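Local coordinates for flavodoxin (Bacillus cereus, PDB 6GAQ), which binds FMN and probably serves as a low-potential electron donor to a number of redox enzymes, at residues S19-S24 and I130-E135; S63-D68 and C106-I111; G89-V94 and E122-G127. All blocks are in the same frame, centred on the assembly; numbering follows the deposited sequence.

Contact 1. Residues S19-S24 and I130-E135. With CA (calcium ion), chain E; FMN (flavin mononucleotide), chain C.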
# COMPACT_ATOMS: atom_id res chain seq x y z
N SER A 19 -6.00 -11.63 7.49
CA SER A 19 -6.43 -12.91 6.96
C SER A 19 -5.71 -13.30 5.67
O SER A 19 -6.04 -14.33 5.08
CB SER A 19 -7.94 -12.91 6.72
OG SER A 19 -8.31 -11.95 5.74
N GLY A 20 -4.74 -12.50 5.22
CA GLY A 20 -3.88 -12.88 4.12
C GLY A 20 -4.23 -12.27 2.77
O GLY A 20 -3.44 -12.41 1.83
N ASN A 21 -5.38 -11.61 2.65
CA ASN A 21 -5.78 -11.06 1.35
C ASN A 21 -4.86 -9.92 0.93
O ASN A 21 -4.36 -9.91 -0.20
CB ASN A 21 -7.24 -10.60 1.40
CG ASN A 21 -8.18 -11.70 1.84
OD1 ASN A 21 -7.98 -12.87 1.53
ND2 ASN A 21 -9.23 -11.32 2.56
N THR A 22 -4.64 -8.95 1.81
CA THR A 22 -3.74 -7.85 1.49
C THR A 22 -2.31 -8.35 1.31
O THR A 22 -1.57 -7.86 0.45
CB THR A 22 -3.80 -6.78 2.58
OG1 THR A 22 -5.16 -6.49 2.90
CG2 THR A 22 -3.10 -5.50 2.12
N GLU A 23 -1.90 -9.33 2.12
CA GLU A 23 -0.57 -9.91 1.98
C GLU A 23 -0.38 -10.54 0.61
O GLU A 23 0.69 -10.40 -0.00
CB GLU A 23 -0.35 -10.95 3.08
CG GLU A 23 1.04 -11.57 3.10
CD GLU A 23 1.17 -12.64 4.16
OE1 GLU A 23 0.46 -12.56 5.19
OE2 GLU A 23 1.99 -13.56 3.98
N SER A 24 -1.41 -11.21 0.10
CA SER A 24 -1.33 -11.81 -1.23
C SER A 24 -1.20 -10.73 -2.31
O SER A 24 -0.49 -10.92 -3.31
CB SER A 24 -2.55 -12.69 -1.50
OG SER A 24 -2.73 -13.63 -0.45
N ILE A 130 -8.95 -4.07 -4.21
CA ILE A 130 -9.26 -5.47 -4.48
C ILE A 130 -10.32 -5.92 -3.48
O ILE A 130 -10.30 -5.49 -2.32
CB ILE A 130 -7.99 -6.35 -4.39
CG1 ILE A 130 -7.02 -6.01 -5.52
CG2 ILE A 130 -8.34 -7.84 -4.40
CD1 ILE A 130 -7.38 -6.60 -6.87
N GLU A 131 -11.25 -6.76 -3.93
CA GLU A 131 -12.27 -7.30 -3.03
C GLU A 131 -11.83 -8.67 -2.54
O GLU A 131 -11.64 -9.60 -3.35
CB GLU A 131 -13.64 -7.36 -3.71
CG GLU A 131 -14.64 -8.28 -3.02
CD GLU A 131 -16.08 -7.96 -3.37
OE1 GLU A 131 -16.96 -8.13 -2.49
OE2 GLU A 131 -16.35 -7.54 -4.51
N LEU A 132 -11.66 -8.79 -1.23
CA LEU A 132 -11.29 -10.05 -0.57
C LEU A 132 -9.92 -10.46 -1.11
O LEU A 132 -9.05 -9.59 -1.25
CB LEU A 132 -12.42 -11.07 -0.76
CG LEU A 132 -13.73 -10.77 -0.04
CD1 LEU A 132 -14.72 -11.91 -0.22
CD2 LEU A 132 -13.45 -10.52 1.44
N ALA A 133 -9.69 -11.75 -1.44
CA ALA A 133 -8.42 -12.22 -1.94
C ALA A 133 -8.33 -12.05 -3.46
O ALA A 133 -9.35 -12.14 -4.16
CB ALA A 133 -8.22 -13.70 -1.60
N PRO A 134 -7.13 -11.78 -3.98
CA PRO A 134 -6.95 -11.71 -5.44
C PRO A 134 -6.86 -13.10 -6.08
O PRO A 134 -5.84 -13.50 -6.63
CB PRO A 134 -5.65 -10.92 -5.57
CG PRO A 134 -4.87 -11.31 -4.36
CD PRO A 134 -5.88 -11.50 -3.26
N GLU A 135 -7.96 -13.85 -6.00
CA GLU A 135 -7.98 -15.27 -6.31
C GLU A 135 -8.68 -15.58 -7.63
O GLU A 135 -9.22 -16.68 -7.80
CB GLU A 135 -8.62 -16.05 -5.17
CG GLU A 135 -10.08 -15.70 -4.92
CD GLU A 135 -10.60 -16.26 -3.61
OE1 GLU A 135 -10.85 -15.47 -2.67
OE2 GLU A 135 -10.75 -17.50 -3.51
CA CA E . -11.28 -11.13 -5.26
N1 FMN C . -14.14 -4.00 4.12
C2 FMN C . -14.34 -2.72 3.64
O2 FMN C . -14.04 -2.45 2.47
N3 FMN C . -14.86 -1.74 4.46
C4 FMN C . -15.18 -2.03 5.77
O4 FMN C . -15.65 -1.16 6.49
C4A FMN C . -14.99 -3.32 6.26
N5 FMN C . -15.31 -3.61 7.56
C5A FMN C . -15.12 -4.89 8.05
C6 FMN C . -15.45 -5.18 9.37
C7 FMN C . -15.26 -6.46 9.86
C7M FMN C . -15.61 -6.78 11.29
C8 FMN C . -14.73 -7.46 9.04
C8M FMN C . -14.52 -8.84 9.57
C9 FMN C . -14.40 -7.16 7.72
C9A FMN C . -14.59 -5.88 7.22
N10 FMN C . -14.25 -5.58 5.91
C10 FMN C . -14.46 -4.30 5.43
C1' FMN C . -13.70 -6.65 5.01
C2' FMN C . -12.19 -6.80 5.03
O2' FMN C . -11.57 -5.58 4.69
C3' FMN C . -11.81 -7.88 4.03
O3' FMN C . -12.16 -9.14 4.55
C4' FMN C . -10.33 -7.88 3.65
O4' FMN C . -10.18 -8.59 2.44
C5' FMN C . -9.44 -8.52 4.71
O5' FMN C . -8.10 -8.42 4.26
P FMN C . -6.90 -9.23 4.97
O1P FMN C . -6.96 -10.67 4.54
O2P FMN C . -5.58 -8.64 4.55
O3P FMN C . -7.04 -9.15 6.48
O HOH W 1 -12.62 -12.73 -3.95
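Asn21 lies against the backbone of Leu132 and Ala133, and its two amide branches go separate ways. The backbone at the helix start brings Asn21 CB within 3.4 Å of Leu132 O. From there CG stands beside the backbone N and anti to the carbonyl carbon (chi1 -56°), which sets the amide between the loop and the cofactor. Asn21 OD1 lies 3.2 Å from Ala133 CB, while ND2 leads off to the cofactor and donates to O4' of the FMN ribityl chain (2.9 Å, angle 151°). The bond holds the amide in one orientation, oxygen toward the protein loop and nitrogen toward the ribityl chain. Leu132 reaches the same chain from the other segment, its CD2 methyl 3.6 Å from FMN O3'; its carbonyl oxygen accepts from Ser97 OG.

One helical turn on, Ser24 sets its CB against the ring of Pro134, 3.9 Å from CG. Its hydroxyl does not take part, since OG swings back beside its own backbone N (chi1 -53°) and donates to Gly20 O at 2.7 Å. Ser24 N binds the same oxygen from the opposite face of the carbonyl, so the first turn of helix 21-35 is tied twice.

Thr22 faces away from 130-135 and grips the phosphate: its backbone N and OG1 both donate to FMN O2P, OG1 at 2.7 Å, while Ser19 N donates to FMN O3P. On the far side of the loop, the carbonyl oxygens of Glu131 and Ala133 each bind calcium at 2.5 Å, alongside a water and Asp139 OD1. The whole is the phosphate-binding loop of a flavodoxin, at the N terminus of its first helix with Gly20 as N-cap, packed against a calcium-binding loop at the end of the last strand.

Contact 2. Residues S63-D68 and C106-I111. With FMN (flavin mononucleotide), chain C.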
# COMPACT_ATOMS: atom_id res chain seq x y z
N SER A 63 -3.24 -1.87 3.11
CA SER A 63 -3.96 -2.19 4.34
C SER A 63 -5.38 -2.61 4.00
O SER A 63 -5.99 -2.09 3.06
CB SER A 63 -3.98 -1.00 5.30
OG SER A 63 -5.01 -1.15 6.27
N TYR A 64 -5.90 -3.55 4.77
CA TYR A 64 -7.31 -3.88 4.71
C TYR A 64 -8.12 -2.88 5.52
O TYR A 64 -7.58 -2.12 6.33
CB TYR A 64 -7.56 -5.31 5.21
CG TYR A 64 -7.26 -5.53 6.68
CD1 TYR A 64 -5.95 -5.62 7.14
CD2 TYR A 64 -8.29 -5.66 7.60
CE1 TYR A 64 -5.68 -5.83 8.48
CE2 TYR A 64 -8.02 -5.87 8.94
CZ TYR A 64 -6.72 -5.95 9.38
OH TYR A 64 -6.46 -6.16 10.71
N THR A 65 -9.42 -2.87 5.29
CA THR A 65 -10.32 -1.96 5.99
C THR A 65 -11.10 -2.73 7.05
O THR A 65 -11.60 -3.83 6.80
CB THR A 65 -11.29 -1.29 5.02
OG1 THR A 65 -10.55 -0.61 4.00
CG2 THR A 65 -12.16 -0.28 5.75
N TRP A 66 -11.19 -2.15 8.25
CA TRP A 66 -11.89 -2.76 9.36
C TRP A 66 -13.22 -2.04 9.59
O TRP A 66 -13.71 -1.31 8.71
CB TRP A 66 -10.99 -2.76 10.60
CG TRP A 66 -11.27 -3.89 11.55
CD1 TRP A 66 -11.53 -3.78 12.89
CD2 TRP A 66 -11.32 -5.29 11.25
NE1 TRP A 66 -11.74 -5.02 13.43
CE2 TRP A 66 -11.61 -5.97 12.45
CE3 TRP A 66 -11.14 -6.04 10.08
CZ2 TRP A 66 -11.73 -7.35 12.51
CZ3 TRP A 66 -11.26 -7.41 10.15
CH2 TRP A 66 -11.55 -8.06 11.35
N GLY A 67 -13.81 -2.25 10.76
CA GLY A 67 -15.15 -1.78 11.07
C GLY A 67 -15.42 -0.31 10.80
O GLY A 67 -14.67 0.56 11.25
N ASP A 68 -16.51 -0.04 10.07
CA ASP A 68 -16.98 1.32 9.80
C ASP A 68 -15.94 2.14 9.04
O ASP A 68 -15.73 3.32 9.32
CB ASP A 68 -17.39 2.03 11.10
CG ASP A 68 -18.62 1.41 11.73
OD1 ASP A 68 -19.66 1.31 11.05
OD2 ASP A 68 -18.55 1.03 12.92
N CYS A 106 -12.95 -0.20 1.04
CA CYS A 106 -11.54 0.17 0.94
C CYS A 106 -11.32 1.64 1.32
O CYS A 106 -10.59 2.37 0.63
CB CYS A 106 -10.98 -0.13 -0.45
SG CYS A 106 -10.67 -1.88 -0.77
N GLU A 107 -11.94 2.08 2.41
CA GLU A 107 -11.66 3.41 2.93
C GLU A 107 -10.20 3.55 3.34
O GLU A 107 -9.64 4.65 3.28
CB GLU A 107 -12.57 3.73 4.12
CG GLU A 107 -13.69 4.73 3.83
CD GLU A 107 -13.29 5.80 2.84
OE1 GLU A 107 -13.73 5.73 1.67
OE2 GLU A 107 -12.54 6.72 3.23
N ALA A 108 -9.58 2.45 3.76
CA ALA A 108 -8.18 2.48 4.16
C ALA A 108 -7.28 2.97 3.04
O ALA A 108 -6.25 3.61 3.29
CB ALA A 108 -7.73 1.09 4.63
N VAL A 109 -7.64 2.67 1.79
CA VAL A 109 -6.87 3.17 0.65
C VAL A 109 -6.93 4.68 0.59
O VAL A 109 -5.93 5.36 0.33
CB VAL A 109 -7.37 2.52 -0.65
CG1 VAL A 109 -6.53 2.98 -1.83
CG2 VAL A 109 -7.34 1.00 -0.53
N THR A 110 -8.12 5.25 0.82
CA THR A 110 -8.26 6.70 0.84
C THR A 110 -7.53 7.32 2.03
O THR A 110 -6.90 8.37 1.90
CB THR A 110 -9.74 7.09 0.86
OG1 THR A 110 -10.44 6.36 -0.15
CG2 THR A 110 -9.90 8.59 0.61
N ILE A 111 -7.61 6.67 3.19
CA ILE A 111 -6.99 7.21 4.40
C ILE A 111 -5.48 7.35 4.21
O ILE A 111 -4.90 8.41 4.46
CB ILE A 111 -7.33 6.33 5.61
CG1 ILE A 111 -8.83 6.39 5.91
CG2 ILE A 111 -6.52 6.76 6.83
CD1 ILE A 111 -9.30 5.35 6.91
N1 FMN C . -14.14 -4.00 4.12
C2 FMN C . -14.34 -2.72 3.64
O2 FMN C . -14.04 -2.45 2.47
N3 FMN C . -14.86 -1.74 4.46
C4 FMN C . -15.18 -2.03 5.77
O4 FMN C . -15.65 -1.16 6.49
C4A FMN C . -14.99 -3.32 6.26
N5 FMN C . -15.31 -3.61 7.56
C5A FMN C . -15.12 -4.89 8.05
C6 FMN C . -15.45 -5.18 9.37
C7 FMN C . -15.26 -6.46 9.86
C7M FMN C . -15.61 -6.78 11.29
C8 FMN C . -14.73 -7.46 9.04
C8M FMN C . -14.52 -8.84 9.57
C9 FMN C . -14.40 -7.16 7.72
C9A FMN C . -14.59 -5.88 7.22
N10 FMN C . -14.25 -5.58 5.91
C10 FMN C . -14.46 -4.30 5.43
C1' FMN C . -13.70 -6.65 5.01
C2' FMN C . -12.19 -6.80 5.03
O2' FMN C . -11.57 -5.58 4.69
C3' FMN C . -11.81 -7.88 4.03
O3' FMN C . -12.16 -9.14 4.55
C4' FMN C . -10.33 -7.88 3.65
O4' FMN C . -10.18 -8.59 2.44
C5' FMN C . -9.44 -8.52 4.71
O5' FMN C . -8.10 -8.42 4.26
P FMN C . -6.90 -9.23 4.97
O1P FMN C . -6.96 -10.67 4.54
O2P FMN C . -5.58 -8.64 4.55
O3P FMN C . -7.04 -9.15 6.48
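Thr65 plugs its side chain into the start of helix 107-117, where it meets Cys106, Glu107 and Ala108. This is the flavodoxin fold at the C-terminal end of its parallel sheet, where the loop after strand 58-63 borders the flavin.

Starting at CB, Thr65 touches the pyrimidine part of the isoalloxazine, 3.6 Å from FMN C2. There the chain forks. The methyl CG2, anti to the backbone N, carries on along the same part of the flavin and comes to 3.3 Å from FMN N3; Glu107 CB is 4.3 Å from Thr65 CG2. The hydroxyl OG1 sits beside the backbone N instead (chi1 -56°), turned to the helix, and accepts the amide of Ala108 at 3.2 Å with a nearly straight N-H...O angle of 162°. Cys106 CA and the Ala108 methyl pack round that oxygen as well. One side chain thus faces cofactor and helix at once, and the helix start is held in place relative to the ring.

The backbone completes the grip. Thr65 O accepts from the ribityl hydroxyl O2', and Cys106 N donates to FMN O2, so both segments hold the ligand directly. Aromatic neighbours lie on the loop's other side: the Tyr64 ring presents a face to the phosphate oxygen O3P while its OH bonds to Glu74, and the Trp66 indole turns a face to the dimethylbenzene end, Trp66 CH2 lying 3.5 Å from FMN C8M. Phe73 meets Trp66 edge-to-face.

Behind the loop, Ser63 OG donates to Tyr64 O at 2.7 Å, and that carbonyl oxygen also touches the methyl group of Ala108, 3.6 Å from its CB.

Contact 3. Residues G89-V94 and E122-G127; sequences GKKVAV and ELVQEG
Lys91 and Glu122 are paired in a parallel ladder, with Val92 and Leu123 the next pair along. Backbone hydrogen bonds come first: Glu122 N donates to Lys90 O at 2.7 Å, and Val92 N to Glu122 O. Val124 N then donates to Val92 O, nearly straight at 171°. The regular pairing stops after Val124. A bent, presumably weak CA-H...O contact from Gly127 CA to Val94 O (3.1 Å) bridges part of the gap, and backbone hydrogen bonding resumes between Val94 and Leu128.

The charged contact lies on the face carrying Lys91 and Glu122. Their side chains run side by side and point the same way. Glu122 is extended from CG outward, with CG anti to the backbone N (chi1 179°), which lays its OE2 along the lysine chain, 3.2 Å from Lys91 CG. The lysine bends at its last torsion, and NZ makes a salt bridge with OE2 at 3.6 Å.

Apolar contacts occupy both faces. Leu123 CD1 meets Val92 CG2 at 4.0 Å on the side covered by helix 107-117, where Leu116 touches Val92. On the other, Val124 CG1 packs on Lys91 CB, and Phe150 of helix 137-152 covers Val124 and Ala93.

The two strands belong to a beta-alpha-beta crossover through helix 107-117. The chemistry implies a division of labour: main-chain bonds set the register, carbon contacts seal the layers against the helices, and the ion pair, at the partly exposed edge, probably adds only modest electrostatic support.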
# COMPACT_ATOMS: atom_id res chain seq x y z
N GLY A 89 9.56 14.29 -2.18
CA GLY A 89 10.38 13.60 -3.15
C GLY A 89 10.13 12.11 -3.26
O GLY A 89 10.65 11.48 -4.19
N LYS A 90 9.36 11.53 -2.34
CA LYS A 90 9.07 10.10 -2.36
C LYS A 90 7.84 9.85 -3.24
O LYS A 90 6.77 10.42 -3.00
CB LYS A 90 8.83 9.58 -0.95
CG LYS A 90 9.98 9.85 0.01
CD LYS A 90 11.30 9.35 -0.55
CE LYS A 90 12.45 9.61 0.42
NZ LYS A 90 13.77 9.43 -0.24
N LYS A 91 8.00 8.99 -4.25
CA LYS A 91 6.90 8.58 -5.10
C LYS A 91 6.20 7.40 -4.46
O LYS A 91 6.82 6.36 -4.20
CB LYS A 91 7.41 8.23 -6.50
CG LYS A 91 8.05 9.39 -7.24
CD LYS A 91 8.98 8.91 -8.34
CE LYS A 91 9.67 10.08 -9.02
NZ LYS A 91 8.93 10.54 -10.22
N VAL A 92 4.90 7.55 -4.19
CA VAL A 92 4.17 6.59 -3.37
C VAL A 92 2.90 6.13 -4.08
O VAL A 92 2.42 6.75 -5.03
CB VAL A 92 3.82 7.16 -1.98
CG1 VAL A 92 5.08 7.61 -1.25
CG2 VAL A 92 2.83 8.30 -2.11
N ALA A 93 2.36 5.02 -3.58
CA ALA A 93 1.07 4.49 -4.02
C ALA A 93 0.47 3.69 -2.88
O ALA A 93 1.14 3.38 -1.89
CB ALA A 93 1.22 3.64 -5.29
N VAL A 94 -0.81 3.35 -3.02
CA VAL A 94 -1.56 2.66 -1.97
C VAL A 94 -2.39 1.55 -2.61
O VAL A 94 -2.82 1.66 -3.76
CB VAL A 94 -2.46 3.64 -1.17
CG1 VAL A 94 -3.21 2.91 -0.06
CG2 VAL A 94 -1.63 4.77 -0.59
N GLU A 122 4.80 12.29 -3.33
CA GLU A 122 4.24 12.41 -4.67
C GLU A 122 3.41 11.16 -4.95
O GLU A 122 3.95 10.10 -5.27
CB GLU A 122 5.33 12.60 -5.71
CG GLU A 122 4.79 12.72 -7.13
CD GLU A 122 5.87 12.67 -8.19
OE1 GLU A 122 5.56 12.90 -9.38
OE2 GLU A 122 7.04 12.41 -7.83
N LEU A 123 2.09 11.29 -4.82
CA LEU A 123 1.18 10.19 -5.11
C LEU A 123 1.04 10.05 -6.62
O LEU A 123 0.47 10.92 -7.28
CB LEU A 123 -0.18 10.44 -4.45
CG LEU A 123 -1.22 9.33 -4.56
CD1 LEU A 123 -0.67 8.04 -3.96
CD2 LEU A 123 -2.50 9.75 -3.87
N VAL A 124 1.57 8.96 -7.17
CA VAL A 124 1.69 8.83 -8.62
C VAL A 124 0.45 8.24 -9.29
O VAL A 124 0.29 8.41 -10.51
CB VAL A 124 2.92 7.98 -8.99
CG1 VAL A 124 4.20 8.76 -8.72
CG2 VAL A 124 2.91 6.67 -8.23
N GLN A 125 -0.42 7.56 -8.55
CA GLN A 125 -1.59 6.95 -9.16
C GLN A 125 -2.62 6.64 -8.09
O GLN A 125 -2.31 6.55 -6.90
CB GLN A 125 -1.23 5.68 -9.94
CG GLN A 125 -0.51 4.63 -9.11
CD GLN A 125 0.17 3.59 -9.97
OE1 GLN A 125 0.92 3.92 -10.89
NE2 GLN A 125 -0.08 2.32 -9.68
N GLU A 126 -3.87 6.48 -8.53
CA GLU A 126 -4.96 6.14 -7.63
C GLU A 126 -4.77 4.74 -7.07
O GLU A 126 -4.17 3.86 -7.70
CB GLU A 126 -6.30 6.24 -8.37
CG GLU A 126 -7.53 6.03 -7.49
CD GLU A 126 -7.57 6.97 -6.30
OE1 GLU A 126 -7.22 8.16 -6.46
OE2 GLU A 126 -7.96 6.52 -5.20
N GLY A 127 -5.28 4.53 -5.86
CA GLY A 127 -5.03 3.29 -5.15
C GLY A 127 -5.70 2.09 -5.80
O GLY A 127 -6.70 2.20 -6.50

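In the fold
From the N terminus, the chain leaves its first strand and enters contact 1 at 19-24, a loop not closed until 130-135, just before the last helix, 137-152. Inside it, contact 2 opens at 63-68 after strand 58-63 and closes at 106-111. Contact 3 opens at 89-94, before that closure, and ends at 122-127, so contacts 2 and 3 cross while both nest within contact 1. Helix 107-117 links the crossing pair, Val109 packing on Val94 and Gly127. Contacts 1 and 2 both touch FMN and meet through Thr22 and Tyr64; contact 3 ties edge strand 122-131 to the sheet on the opposite side of the chain's centre from contact 1.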